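Local atomic coordinates of aspartate-semialdehyde dehydrogenase (Thermus thermophilus, PDB entry 2YV3), a protein that probably catalyses the NADPH-dependent reductive dephosphorylation of L-aspartyl-4-phosphate to L-aspartate-semialdehyde, a step towards lysine, methionine and threonine. Residues G72-K77 with D90-W95; A94-P99 with V211-K216; V105-R110 with L130-W135; N124-I129 with T204-K209. All blocks are in the same frame, centred on the assembly; numbering follows the deposited sequence.

Contact 1 of 4, residues G72-K77 with D90-W95; sequences GISRAK and DNSSAW
The Asp90 side chain points toward helix 70-83, and its OD2 lies 3.2 Å from Ser74 OG. Asp90 ends strand 87-90. Strand 64-67, helix 70-83 and strand 87-90 form a right-handed beta-alpha-beta crossover of the Rossmann-type NAD-binding domain. The contact therefore ties the crossover helix to the loop that leaves its second strand. Ser92 sits next to the same carboxylate, and its OG comes within 3.7 Å of Ser74 CB. Ser93 points its side chain away from the helix, where OG bonds to Tyr97 OH. Its carbonyl O instead lies over one face of the Arg75 guanidinium, without a hydrogen bond. Ala94 lies against that same face. Arg75 bends at chi2 (73°) and chi3, which folds its chain back over Ala94, so that CD is 3.3 Å from Ala94 CB. Trp95 makes the clear hydrogen bond. Its NE1 donates to the helix carbonyl Ser74 O at 3.1 Å, with an N-H...O angle of 139°. The acceptor is in the indole plane, but the donor stands above the carbonyl plane. A weak second bond runs from NE1 to Ser74 OG at 3.0 Å. The six-membered ring continues along the helix, with CZ2 near Arg75 O. Beyond it the ring touches Ala78 and Leu79 of the same helix, and it meets Trp100. The chemistry is thus mixed. One indole N-H is shared between a backbone and a side-chain oxygen of Ser74, while Arg75 contributes a flat surface and no hydrogen bond to the loop.

Contact 2 of 4, residues A94-P99 with V211-K216; sequences AWRYEP and VWETHK
Lys216 NZ donates to Arg96 O at 2.8 Å, nearly along the C=O axis, with a C=O...N angle of 162°. A weak bond from the same NZ reaches Glu98 O at 3.4 Å. The lysine chain is extended beyond CG, which carries its amine across to the loop. Arg96 and Glu213 form a salt bridge, NH1 to OE1, at 3.1 Å. The oxygen lies over the guanidinium face, so the attraction is one of charge and no N-H points at it. Tyr97 and Trp212 make an edge-to-face pair. The Trp212 edge points at the tyrosine face, with ring centroids 5.9 Å apart and planes at 76°. Trp95 to Glu98 form a type I beta turn in the loop after strand 87-90 of the NAD-binding domain. Helix 205-219, which carries the three partners, belongs to the dimerisation domain, so the contact bridges the two. Arg96 is the predicted phosphate-binding residue. Replacing Lys216 by an alanine would probably leave Arg96 O and Glu98 O without this donor and let the turn shift against the helix. Val101 O also accepts from the lysine. Further out, Asn122 O accepts a hydrogen bond from Arg96 NE, Thr127 OG1 bonds to Glu213 OE2, and Ser93 OG bonds to Tyr97 OH. Lys209 NZ lies close to Arg96 NH1, adding a second positive group at the predicted phosphate site.

Contact 3 of 4, residues V105-R110 with L130-W135; sequences VPEVNR and LAMALW
The Trp135 indole carries Val108 on one face. Val108 CG1 stands 3.7 Å from the centroid of the six-membered ring and only 5° off its normal, a CH-pi contact. The loop side is a type I beta turn from Val105 to Val108, closed by Val108 N donating to Val105 O at 2.6 Å. It lies on the long connection between strands 87-90 and 119-121 of the NAD-binding domain. The turn packs on helix 125-141, whose first residue is the predicted nucleophile Cys125. Val108 CG2 covers the five-membered part of the same indole face, 3.4 Å from Trp135 CG. Both methyls of the valine are therefore used. Glu107 O approaches the pyrrole side obliquely and lies 3.3 Å from Trp135 CD1. It is also near NE1, but the angle is too poor for a hydrogen bond. Phe218 meets the indole edge-to-face, and His138 is a further ring neighbour. Met132 meets Val105 and Glu107, and Trp135, three residues on, meets Glu107 and Val108. A weak bond from Val105 N to Asn109 OD1 adds to the turn, and the Asn109 amide also makes weak bonds to Leu103 O and Ile217 O. Glu107 bends at chi2 (56°) and lies across the thioether of Met132, with Glu107 CG 3.2 Å from Met132 SD. No hydrogen bond crosses between the segments. Val105 places CG1 opposite its own backbone N (chi1 179°), and this methyl meets Met132 CE at 3.3 Å.

Contact 4 of 4, residues N124-I129 with T204-K209; sequences NCTTAI and TREEMK
Glu206 and Asn124 meet at about a right angle, with the carboxylate and amide planes 87° apart. Glu206 OE2 is the oxygen that reaches the start of helix 125-141. It lies 3.6 Å from Cys125 SG and 3.6 Å from Thr126 OG1. A bend at chi2 (78°) brings the carboxylate round to this position. Its other oxygen, OE1, faces Lys209 and forms a salt bridge with NZ at 3.2 Å. The ammonium comes from above the carboxylate plane. The Lys209 chain crosses Asn124 at about a right angle, and its CE lies 3.7 Å from Asn124 CB. Asn124 holds the N-cap position of helix 125-141. Cys125, next to it, is the predicted acyl-thioester nucleophile, and it touches His238, the predicted proton acceptor. Helices 125-129 and 205-209 run nearly parallel at 24°, their axes 9.8 Å apart. Their N-terminal turns thus meet side by side at the predicted active site. Swapping Glu206 for an alanine would probably leave Lys209 without its anionic mate and open a gap beside Cys125 and Thr126. Gln152, a predicted substrate-binding residue, also touches Glu206. Thr127 OG1 is 3.7 Å from Lys209 O, but it bonds to Glu213. The second helix starts with a capping box. Glu207 N donates to Thr204 OG1 at 3.2 Å in an almost straight bond, and Thr204 N donates back to Glu207 OE1. Glu207 OE1 also forms a salt bridge with Arg292 of the second subunit.

In the fold
Contact 4 is the buried one, its centre about 8 Å from the centre of the chain. Contacts 1, 2 and 3 are only partly buried. Contact 1 stays within the NAD-binding domain. Contact 2 shares Ala94 and Trp95 with it and carries the same loop across to helix 205-219, which contact 4 also uses. Contact 3 leans on helix 125-141, the other helix of contact 4. The chemistry changes with place. Charged and polar groups dominate contacts 2 and 4 near the predicted catalytic and phosphate-binding residues, where Glu213 OE2 and Thr127 OG1 join the two. Contact 1 rests on an indole hydrogen bond, and contact 3 relies mainly on apolar and CH-pi packing.

Contact 1 of 4, residues G72-K77 with D90-W95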
loop_
_atom_site.group_PDB
_atom_site.type_symbol
_atom_site.label_atom_id
_atom_site.label_comp_id
_atom_site.label_asym_id
_atom_site.label_seq_id
_atom_site.Cartn_x
_atom_site.Cartn_y
_atom_site.Cartn_z
ATOM N N GLY A 72 27.083 -11.649 -4.243
ATOM C CA GLY A 72 27.983 -12.781 -4.253
ATOM C C GLY A 72 29.233 -12.331 -4.960
ATOM O O GLY A 72 30.300 -12.255 -4.359
ATOM N N ILE A 73 29.089 -11.985 -6.232
ATOM C CA ILE A 73 30.224 -11.547 -7.033
ATOM C C ILE A 73 30.819 -10.217 -6.574
ATOM O O ILE A 73 32.027 -10.064 -6.498
ATOM C CB ILE A 73 29.829 -11.428 -8.519
ATOM C CG1 ILE A 73 28.867 -12.562 -8.903
ATOM C CG2 ILE A 73 31.080 -11.496 -9.376
ATOM C CD1 ILE A 73 28.295 -12.464 -10.312
ATOM N N SER A 74 29.972 -9.253 -6.262
ATOM C CA SER A 74 30.476 -7.956 -5.828
ATOM C C SER A 74 31.289 -8.012 -4.557
ATOM O O SER A 74 32.330 -7.366 -4.457
ATOM C CB SER A 74 29.343 -6.971 -5.610
ATOM O OG SER A 74 29.847 -5.839 -4.939
ATOM N N ARG A 75 30.802 -8.758 -3.571
ATOM C CA ARG A 75 31.526 -8.872 -2.314
ATOM C C ARG A 75 32.888 -9.438 -2.686
ATOM O O ARG A 75 33.920 -9.033 -2.148
ATOM C CB ARG A 75 30.800 -9.828 -1.362
ATOM C CG ARG A 75 30.900 -9.464 0.113
ATOM C CD ARG A 75 30.030 -8.241 0.470
ATOM N NE ARG A 75 28.709 -8.584 1.031
ATOM C CZ ARG A 75 27.692 -9.104 0.340
ATOM N NH1 ARG A 75 27.818 -9.346 -0.957
ATOM N NH2 ARG A 75 26.549 -9.398 0.945
ATOM N N ALA A 76 32.863 -10.342 -3.661
ATOM C CA ALA A 76 34.050 -11.035 -4.156
ATOM C C ALA A 76 34.994 -10.271 -5.110
ATOM O O ALA A 76 36.206 -10.504 -5.082
ATOM C CB ALA A 76 33.617 -12.349 -4.815
ATOM N N LYS A 77 34.458 -9.364 -5.931
ATOM C CA LYS A 77 35.281 -8.635 -6.908
ATOM C C LYS A 77 35.564 -7.148 -6.705
ATOM O O LYS A 77 36.529 -6.633 -7.256
ATOM C CB LYS A 77 34.692 -8.787 -8.316
ATOM C CG LYS A 77 34.318 -10.202 -8.717
ATOM C CD LYS A 77 35.511 -11.130 -8.687
ATOM C CE LYS A 77 35.054 -12.512 -8.996
ATOM N NZ LYS A 77 33.768 -12.708 -8.278
ATOM N N ASP A 90 28.454 -0.087 -7.405
ATOM C CA ASP A 90 27.721 -1.323 -7.231
ATOM C C ASP A 90 26.287 -1.082 -6.752
ATOM O O ASP A 90 26.074 -0.368 -5.776
ATOM C CB ASP A 90 28.481 -2.199 -6.233
ATOM C CG ASP A 90 27.759 -3.494 -5.913
ATOM O OD1 ASP A 90 27.514 -4.297 -6.841
ATOM O OD2 ASP A 90 27.435 -3.718 -4.725
ATOM N N ASN A 91 25.310 -1.671 -7.445
ATOM C CA ASN A 91 23.906 -1.539 -7.049
ATOM C C ASN A 91 23.508 -2.619 -6.044
ATOM O O ASN A 91 22.347 -2.715 -5.639
ATOM C CB ASN A 91 22.959 -1.650 -8.252
ATOM C CG ASN A 91 21.482 -1.638 -7.830
ATOM O OD1 ASN A 91 20.986 -0.652 -7.279
ATOM N ND2 ASN A 91 20.784 -2.743 -8.074
ATOM N N SER A 92 24.462 -3.447 -5.649
ATOM C CA SER A 92 24.155 -4.508 -4.705
ATOM C C SER A 92 24.369 -3.975 -3.312
ATOM O O SER A 92 24.826 -2.845 -3.135
ATOM C CB SER A 92 25.073 -5.715 -4.921
ATOM O OG SER A 92 26.246 -5.612 -4.137
ATOM N N SER A 93 24.024 -4.793 -2.328
ATOM C CA SER A 93 24.213 -4.427 -0.932
ATOM C C SER A 93 25.314 -5.351 -0.458
ATOM O O SER A 93 25.054 -6.451 0.047
ATOM C CB SER A 93 22.945 -4.666 -0.113
ATOM O OG SER A 93 23.052 -3.970 1.113
ATOM N N ALA A 94 26.546 -4.912 -0.672
ATOM C CA ALA A 94 27.707 -5.688 -0.305
ATOM C C ALA A 94 28.675 -4.742 0.361
ATOM O O ALA A 94 29.319 -5.100 1.346
ATOM C CB ALA A 94 28.334 -6.295 -1.540
ATOM N N TRP A 95 28.750 -3.521 -0.169
ATOM C CA TRP A 95 29.642 -2.501 0.367
ATOM C C TRP A 95 28.920 -1.272 0.956
ATOM O O TRP A 95 29.568 -0.363 1.472
ATOM C CB TRP A 95 30.607 -2.047 -0.727
ATOM C CG TRP A 95 31.273 -3.178 -1.408
ATOM C CD1 TRP A 95 30.959 -3.702 -2.629
ATOM C CD2 TRP A 95 32.345 -3.968 -0.897
ATOM N NE1 TRP A 95 31.767 -4.769 -2.904
ATOM C CE2 TRP A 95 32.630 -4.956 -1.858
ATOM C CE3 TRP A 95 33.096 -3.937 0.288
ATOM C CZ2 TRP A 95 33.634 -5.912 -1.680
ATOM C CZ3 TRP A 95 34.098 -4.890 0.467
ATOM C CH2 TRP A 95 34.354 -5.865 -0.517
#

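Contact 2 of 4, residues A94-P99 with V211-K216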
loop_
_atom_site.group_PDB
_atom_site.type_symbol
_atom_site.label_atom_id
_atom_site.label_comp_id
_atom_site.label_asym_id
_atom_site.label_seq_id
_atom_site.Cartn_x
_atom_site.Cartn_y
_atom_site.Cartn_z
ATOM N N ALA A 94 26.546 -4.912 -0.672
ATOM C CA ALA A 94 27.707 -5.688 -0.305
ATOM C C ALA A 94 28.675 -4.742 0.361
ATOM O O ALA A 94 29.319 -5.100 1.346
ATOM C CB ALA A 94 28.334 -6.295 -1.540
ATOM N N TRP A 95 28.750 -3.521 -0.169
ATOM C CA TRP A 95 29.642 -2.501 0.367
ATOM C C TRP A 95 28.920 -1.272 0.956
ATOM O O TRP A 95 29.568 -0.363 1.472
ATOM C CB TRP A 95 30.607 -2.047 -0.727
ATOM C CG TRP A 95 31.273 -3.178 -1.408
ATOM C CD1 TRP A 95 30.959 -3.702 -2.629
ATOM C CD2 TRP A 95 32.345 -3.968 -0.897
ATOM N NE1 TRP A 95 31.767 -4.769 -2.904
ATOM C CE2 TRP A 95 32.630 -4.956 -1.858
ATOM C CE3 TRP A 95 33.096 -3.937 0.288
ATOM C CZ2 TRP A 95 33.634 -5.912 -1.680
ATOM C CZ3 TRP A 95 34.098 -4.890 0.467
ATOM C CH2 TRP A 95 34.354 -5.865 -0.517
ATOM N N ARG A 96 27.587 -1.260 0.875
ATOM C CA ARG A 96 26.763 -0.156 1.377
ATOM C C ARG A 96 27.015 0.242 2.818
ATOM O O ARG A 96 27.240 1.406 3.117
ATOM C CB ARG A 96 25.283 -0.498 1.273
ATOM C CG ARG A 96 24.638 -0.318 -0.076
ATOM C CD ARG A 96 23.195 -0.771 0.044
ATOM N NE ARG A 96 22.563 -0.995 -1.249
ATOM C CZ ARG A 96 21.418 -1.644 -1.397
ATOM N NH1 ARG A 96 20.795 -2.118 -0.330
ATOM N NH2 ARG A 96 20.909 -1.841 -2.604
ATOM N N TYR A 97 26.951 -0.729 3.714
ATOM C CA TYR A 97 27.138 -0.460 5.129
ATOM C C TYR A 97 28.576 -0.588 5.540
ATOM O O TYR A 97 28.869 -1.096 6.603
ATOM C CB TYR A 97 26.259 -1.409 5.942
ATOM C CG TYR A 97 24.964 -1.683 5.217
ATOM C CD1 TYR A 97 24.075 -0.645 4.930
ATOM C CD2 TYR A 97 24.700 -2.943 4.681
ATOM C CE1 TYR A 97 22.973 -0.849 4.120
ATOM C CE2 TYR A 97 23.593 -3.152 3.865
ATOM C CZ TYR A 97 22.738 -2.096 3.593
ATOM O OH TYR A 97 21.640 -2.296 2.802
ATOM N N GLU A 98 29.484 -0.117 4.699
ATOM C CA GLU A 98 30.898 -0.201 5.034
ATOM C C GLU A 98 31.509 1.207 5.120
ATOM O O GLU A 98 31.436 1.980 4.173
ATOM C CB GLU A 98 31.621 -1.063 3.998
ATOM C CG GLU A 98 30.747 -2.165 3.354
ATOM C CD GLU A 98 30.027 -3.109 4.349
ATOM O OE1 GLU A 98 30.687 -3.662 5.261
ATOM O OE2 GLU A 98 28.794 -3.313 4.200
ATOM N N PRO A 99 32.102 1.549 6.281
ATOM C CA PRO A 99 32.765 2.807 6.668
ATOM C C PRO A 99 33.728 3.483 5.665
ATOM O O PRO A 99 34.087 4.653 5.822
ATOM C CB PRO A 99 33.482 2.422 7.957
ATOM C CG PRO A 99 32.544 1.432 8.559
ATOM C CD PRO A 99 32.160 0.575 7.388
ATOM N N VAL A 211 16.080 2.940 6.755
ATOM C CA VAL A 211 16.721 3.623 7.881
ATOM C C VAL A 211 18.251 3.724 7.782
ATOM O O VAL A 211 18.791 4.824 7.676
ATOM C CB VAL A 211 16.391 2.926 9.208
ATOM C CG1 VAL A 211 16.699 3.863 10.369
ATOM C CG2 VAL A 211 14.939 2.483 9.219
ATOM N N TRP A 212 18.950 2.591 7.830
ATOM C CA TRP A 212 20.417 2.596 7.757
ATOM C C TRP A 212 20.957 3.372 6.545
ATOM O O TRP A 212 22.009 4.014 6.614
ATOM C CB TRP A 212 20.966 1.167 7.696
ATOM C CG TRP A 212 20.480 0.265 8.789
ATOM C CD1 TRP A 212 20.093 0.626 10.049
ATOM C CD2 TRP A 212 20.367 -1.162 8.729
ATOM N NE1 TRP A 212 19.743 -0.491 10.773
ATOM C CE2 TRP A 212 19.903 -1.601 9.985
ATOM C CE3 TRP A 212 20.617 -2.117 7.730
ATOM C CZ2 TRP A 212 19.684 -2.944 10.274
ATOM C CZ3 TRP A 212 20.404 -3.450 8.016
ATOM C CH2 TRP A 212 19.941 -3.854 9.276
ATOM N N GLU A 213 20.247 3.302 5.427
ATOM C CA GLU A 213 20.696 4.017 4.251
ATOM C C GLU A 213 20.457 5.509 4.409
ATOM O O GLU A 213 21.307 6.312 4.017
ATOM C CB GLU A 213 19.993 3.489 3.002
ATOM C CG GLU A 213 20.544 2.159 2.527
ATOM C CD GLU A 213 19.771 1.617 1.357
ATOM O OE1 GLU A 213 20.304 0.726 0.661
ATOM O OE2 GLU A 213 18.622 2.077 1.144
ATOM N N THR A 214 19.311 5.878 4.985
ATOM C CA THR A 214 18.981 7.287 5.206
ATOM C C THR A 214 19.962 7.900 6.222
ATOM O O THR A 214 20.587 8.938 5.978
ATOM C CB THR A 214 17.535 7.453 5.759
ATOM O OG1 THR A 214 16.587 6.919 4.823
ATOM C CG2 THR A 214 17.221 8.920 5.994
ATOM N N HIS A 215 20.095 7.234 7.361
ATOM C CA HIS A 215 20.980 7.684 8.418
ATOM C C HIS A 215 22.399 7.969 7.923
ATOM O O HIS A 215 23.133 8.746 8.540
ATOM C CB HIS A 215 20.999 6.643 9.528
ATOM C CG HIS A 215 19.794 6.683 10.418
ATOM N ND1 HIS A 215 19.647 5.849 11.508
ATOM C CD2 HIS A 215 18.716 7.502 10.424
ATOM C CE1 HIS A 215 18.535 6.160 12.150
ATOM N NE2 HIS A 215 17.950 7.160 11.513
ATOM N N LYS A 216 22.780 7.354 6.809
ATOM C CA LYS A 216 24.108 7.562 6.238
ATOM C C LYS A 216 24.074 8.499 5.026
ATOM O O LYS A 216 24.907 9.402 4.904
ATOM C CB LYS A 216 24.734 6.225 5.829
ATOM C CG LYS A 216 26.112 6.362 5.196
ATOM C CD LYS A 216 26.593 5.043 4.630
ATOM C CE LYS A 216 28.009 5.153 4.112
ATOM N NZ LYS A 216 28.587 3.798 3.873
#

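Contact 3 of 4, residues V105-R110 with L130-W135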
loop_
_atom_site.group_PDB
_atom_site.type_symbol
_atom_site.label_atom_id
_atom_site.label_comp_id
_atom_site.label_asym_id
_atom_site.label_seq_id
_atom_site.Cartn_x
_atom_site.Cartn_y
_atom_site.Cartn_z
ATOM N N VAL A 105 23.520 9.554 -3.693
ATOM C CA VAL A 105 22.371 9.870 -4.528
ATOM C C VAL A 105 22.754 11.297 -4.926
ATOM O O VAL A 105 22.775 12.202 -4.082
ATOM C CB VAL A 105 21.057 9.873 -3.761
ATOM C CG1 VAL A 105 19.925 10.247 -4.709
ATOM C CG2 VAL A 105 20.801 8.506 -3.171
ATOM N N PRO A 106 23.124 11.499 -6.206
ATOM C CA PRO A 106 23.536 12.795 -6.762
ATOM C C PRO A 106 22.722 14.036 -6.365
ATOM O O PRO A 106 23.222 15.163 -6.436
ATOM C CB PRO A 106 23.534 12.526 -8.264
ATOM C CG PRO A 106 24.019 11.116 -8.327
ATOM C CD PRO A 106 23.199 10.448 -7.239
ATOM N N GLU A 107 21.474 13.840 -5.959
ATOM C CA GLU A 107 20.665 14.974 -5.543
ATOM C C GLU A 107 21.059 15.411 -4.147
ATOM O O GLU A 107 20.833 16.553 -3.756
ATOM C CB GLU A 107 19.183 14.622 -5.559
ATOM C CG GLU A 107 18.631 14.447 -6.945
ATOM C CD GLU A 107 19.396 13.410 -7.729
ATOM O OE1 GLU A 107 19.705 12.339 -7.151
ATOM O OE2 GLU A 107 19.684 13.661 -8.921
ATOM N N VAL A 108 21.670 14.491 -3.407
ATOM C CA VAL A 108 22.089 14.747 -2.039
ATOM C C VAL A 108 23.587 14.957 -1.865
ATOM O O VAL A 108 24.096 16.064 -2.045
ATOM C CB VAL A 108 21.662 13.596 -1.101
ATOM C CG1 VAL A 108 22.067 13.922 0.331
ATOM C CG2 VAL A 108 20.155 13.356 -1.207
ATOM N N ASN A 109 24.291 13.881 -1.535
ATOM C CA ASN A 109 25.719 13.949 -1.266
ATOM C C ASN A 109 26.737 13.717 -2.387
ATOM O O ASN A 109 27.738 13.043 -2.156
ATOM C CB ASN A 109 26.045 13.013 -0.087
ATOM C CG ASN A 109 25.462 11.610 -0.261
ATOM O OD1 ASN A 109 25.629 10.975 -1.304
ATOM N ND2 ASN A 109 24.786 11.120 0.770
ATOM N N ARG A 110 26.510 14.273 -3.581
ATOM C CA ARG A 110 27.449 14.127 -4.710
ATOM C C ARG A 110 28.864 14.337 -4.204
ATOM O O ARG A 110 29.824 13.746 -4.712
ATOM C CB ARG A 110 27.147 15.171 -5.778
ATOM C CG ARG A 110 28.268 15.479 -6.767
ATOM C CD ARG A 110 27.901 16.752 -7.550
ATOM N NE ARG A 110 28.854 17.103 -8.599
ATOM C CZ ARG A 110 30.166 17.215 -8.415
ATOM N NH1 ARG A 110 30.688 16.997 -7.210
ATOM N NH2 ARG A 110 30.960 17.547 -9.430
ATOM N N LEU A 130 12.581 7.766 -2.313
ATOM C CA LEU A 130 12.146 8.441 -1.098
ATOM C C LEU A 130 13.056 9.620 -0.734
ATOM O O LEU A 130 12.603 10.592 -0.141
ATOM C CB LEU A 130 12.095 7.467 0.082
ATOM C CG LEU A 130 11.534 8.051 1.390
ATOM C CD1 LEU A 130 10.191 8.730 1.098
ATOM C CD2 LEU A 130 11.390 6.969 2.450
ATOM N N ALA A 131 14.334 9.532 -1.083
ATOM C CA ALA A 131 15.278 10.607 -0.788
ATOM C C ALA A 131 15.080 11.718 -1.813
ATOM O O ALA A 131 15.057 12.902 -1.499
ATOM C CB ALA A 131 16.718 10.071 -0.854
ATOM N N MET A 132 14.931 11.310 -3.058
ATOM C CA MET A 132 14.724 12.256 -4.127
ATOM C C MET A 132 13.664 13.276 -3.731
ATOM O O MET A 132 13.651 14.409 -4.208
ATOM C CB MET A 132 14.289 11.513 -5.385
ATOM C CG MET A 132 14.497 12.313 -6.641
ATOM S SD MET A 132 16.205 12.308 -7.191
ATOM C CE MET A 132 17.164 11.841 -5.674
ATOM N N ALA A 133 12.763 12.865 -2.857
ATOM C CA ALA A 133 11.728 13.762 -2.415
ATOM C C ALA A 133 12.043 14.223 -1.000
ATOM O O ALA A 133 11.896 15.408 -0.678
ATOM C CB ALA A 133 10.372 13.065 -2.463
ATOM N N LEU A 134 12.504 13.301 -0.161
ATOM C CA LEU A 134 12.794 13.644 1.230
ATOM C C LEU A 134 14.083 14.422 1.430
ATOM O O LEU A 134 14.352 14.918 2.518
ATOM C CB LEU A 134 12.822 12.390 2.115
ATOM C CG LEU A 134 12.586 12.711 3.598
ATOM C CD1 LEU A 134 11.094 13.025 3.794
ATOM C CD2 LEU A 134 13.024 11.550 4.479
ATOM N N TRP A 135 14.889 14.534 0.389
ATOM C CA TRP A 135 16.115 15.290 0.531
ATOM C C TRP A 135 15.819 16.771 0.789
ATOM O O TRP A 135 16.237 17.336 1.804
ATOM C CB TRP A 135 16.997 15.179 -0.714
ATOM C CG TRP A 135 18.163 16.043 -0.512
ATOM C CD1 TRP A 135 18.639 17.000 -1.353
ATOM C CD2 TRP A 135 18.922 16.147 0.690
ATOM N NE1 TRP A 135 19.643 17.707 -0.738
ATOM C CE2 TRP A 135 19.836 17.200 0.519
ATOM C CE3 TRP A 135 18.914 15.448 1.901
ATOM C CZ2 TRP A 135 20.733 17.577 1.507
ATOM C CZ3 TRP A 135 19.801 15.815 2.878
ATOM C CH2 TRP A 135 20.703 16.875 2.679
#

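Contact 4 of 4, residues N124-I129 with T204-K209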
loop_
_atom_site.group_PDB
_atom_site.type_symbol
_atom_site.label_atom_id
_atom_site.label_comp_id
_atom_site.label_asym_id
_atom_site.label_seq_id
_atom_site.Cartn_x
_atom_site.Cartn_y
_atom_site.Cartn_z
ATOM N N ASN A 124 19.587 1.669 -2.050
ATOM C CA ASN A 124 18.497 0.741 -2.312
ATOM C C ASN A 124 17.487 1.405 -3.209
ATOM O O ASN A 124 17.572 2.594 -3.453
ATOM C CB ASN A 124 17.796 0.314 -1.032
ATOM C CG ASN A 124 16.782 -0.795 -1.276
ATOM O OD1 ASN A 124 15.619 -0.702 -0.869
ATOM N ND2 ASN A 124 17.227 -1.861 -1.943
ATOM N N CYS A 125 16.526 0.640 -3.699
ATOM C CA CYS A 125 15.501 1.197 -4.563
ATOM C C CYS A 125 14.631 2.141 -3.742
ATOM O O CYS A 125 14.651 3.366 -3.914
ATOM C CB CYS A 125 14.643 0.068 -5.130
ATOM S SG CYS A 125 14.040 -1.073 -3.828
ATOM N N THR A 126 13.874 1.533 -2.837
ATOM C CA THR A 126 12.952 2.229 -1.964
ATOM C C THR A 126 13.535 3.488 -1.327
ATOM O O THR A 126 12.790 4.435 -1.065
ATOM C CB THR A 126 12.465 1.284 -0.847
ATOM O OG1 THR A 126 11.892 0.110 -1.426
ATOM C CG2 THR A 126 11.408 1.951 -0.008
ATOM N N THR A 127 14.852 3.489 -1.082
ATOM C CA THR A 127 15.541 4.621 -0.454
ATOM C C THR A 127 15.855 5.763 -1.412
ATOM O O THR A 127 15.677 6.931 -1.078
ATOM C CB THR A 127 16.875 4.186 0.210
ATOM O OG1 THR A 127 16.612 3.417 1.392
ATOM C CG2 THR A 127 17.687 5.396 0.594
ATOM N N ALA A 128 16.333 5.410 -2.601
ATOM C CA ALA A 128 16.675 6.395 -3.613
ATOM C C ALA A 128 15.507 7.352 -3.835
ATOM O O ALA A 128 15.589 8.541 -3.472
ATOM C CB ALA A 128 17.039 5.708 -4.906
ATOM N N ILE A 129 14.413 6.849 -4.408
ATOM C CA ILE A 129 13.274 7.722 -4.667
ATOM C C ILE A 129 12.804 8.464 -3.420
ATOM O O ILE A 129 12.662 9.679 -3.460
ATOM C CB ILE A 129 12.073 6.971 -5.330
ATOM C CG1 ILE A 129 10.923 6.804 -4.332
ATOM C CG2 ILE A 129 12.539 5.638 -5.919
ATOM C CD1 ILE A 129 9.566 7.080 -4.937
ATOM N N THR A 204 11.973 -6.226 8.282
ATOM C CA THR A 204 12.643 -7.030 7.268
ATOM C C THR A 204 13.872 -6.250 6.820
ATOM O O THR A 204 13.955 -5.039 7.044
ATOM C CB THR A 204 11.721 -7.292 6.044
ATOM O OG1 THR A 204 11.573 -6.090 5.271
ATOM C CG2 THR A 204 10.346 -7.778 6.514
ATOM N N ARG A 205 14.826 -6.935 6.202
ATOM C CA ARG A 205 16.040 -6.269 5.742
ATOM C C ARG A 205 15.660 -5.096 4.857
ATOM O O ARG A 205 16.306 -4.066 4.894
ATOM C CB ARG A 205 16.946 -7.248 4.975
ATOM C CG ARG A 205 18.058 -6.585 4.154
ATOM C CD ARG A 205 19.464 -7.089 4.516
ATOM N NE ARG A 205 20.475 -6.552 3.597
ATOM C CZ ARG A 205 21.793 -6.703 3.735
ATOM N NH1 ARG A 205 22.289 -7.382 4.761
ATOM N NH2 ARG A 205 22.618 -6.160 2.851
ATOM N N GLU A 206 14.606 -5.252 4.067
ATOM C CA GLU A 206 14.160 -4.171 3.192
ATOM C C GLU A 206 13.759 -2.964 4.039
ATOM O O GLU A 206 14.304 -1.880 3.886
ATOM C CB GLU A 206 12.968 -4.628 2.354
ATOM C CG GLU A 206 12.630 -3.708 1.214
ATOM C CD GLU A 206 13.557 -3.860 0.019
ATOM O OE1 GLU A 206 14.607 -4.560 0.105
ATOM O OE2 GLU A 206 13.229 -3.259 -1.025
ATOM N N GLU A 207 12.801 -3.163 4.935
ATOM C CA GLU A 207 12.345 -2.102 5.822
ATOM C C GLU A 207 13.533 -1.412 6.479
ATOM O O GLU A 207 13.659 -0.186 6.412
ATOM C CB GLU A 207 11.426 -2.680 6.909
ATOM C CG GLU A 207 10.123 -3.203 6.360
ATOM C CD GLU A 207 9.292 -3.964 7.370
ATOM O OE1 GLU A 207 9.737 -5.029 7.838
ATOM O OE2 GLU A 207 8.186 -3.498 7.697
ATOM N N MET A 208 14.403 -2.216 7.097
ATOM C CA MET A 208 15.581 -1.723 7.808
ATOM C C MET A 208 16.540 -0.841 7.022
ATOM O O MET A 208 17.278 -0.033 7.599
ATOM C CB MET A 208 16.338 -2.894 8.424
ATOM C CG MET A 208 15.718 -3.335 9.734
ATOM S SD MET A 208 15.151 -1.857 10.617
ATOM C CE MET A 208 16.684 -1.131 11.151
ATOM N N LYS A 209 16.502 -0.987 5.704
ATOM C CA LYS A 209 17.342 -0.217 4.807
ATOM C C LYS A 209 16.839 1.217 4.730
ATOM O O LYS A 209 17.644 2.152 4.728
ATOM C CB LYS A 209 17.340 -0.885 3.433
ATOM C CG LYS A 209 18.015 -2.244 3.487
ATOM C CD LYS A 209 17.566 -3.196 2.383
ATOM C CE LYS A 209 18.093 -2.805 1.007
ATOM N NZ LYS A 209 17.761 -3.838 -0.020
#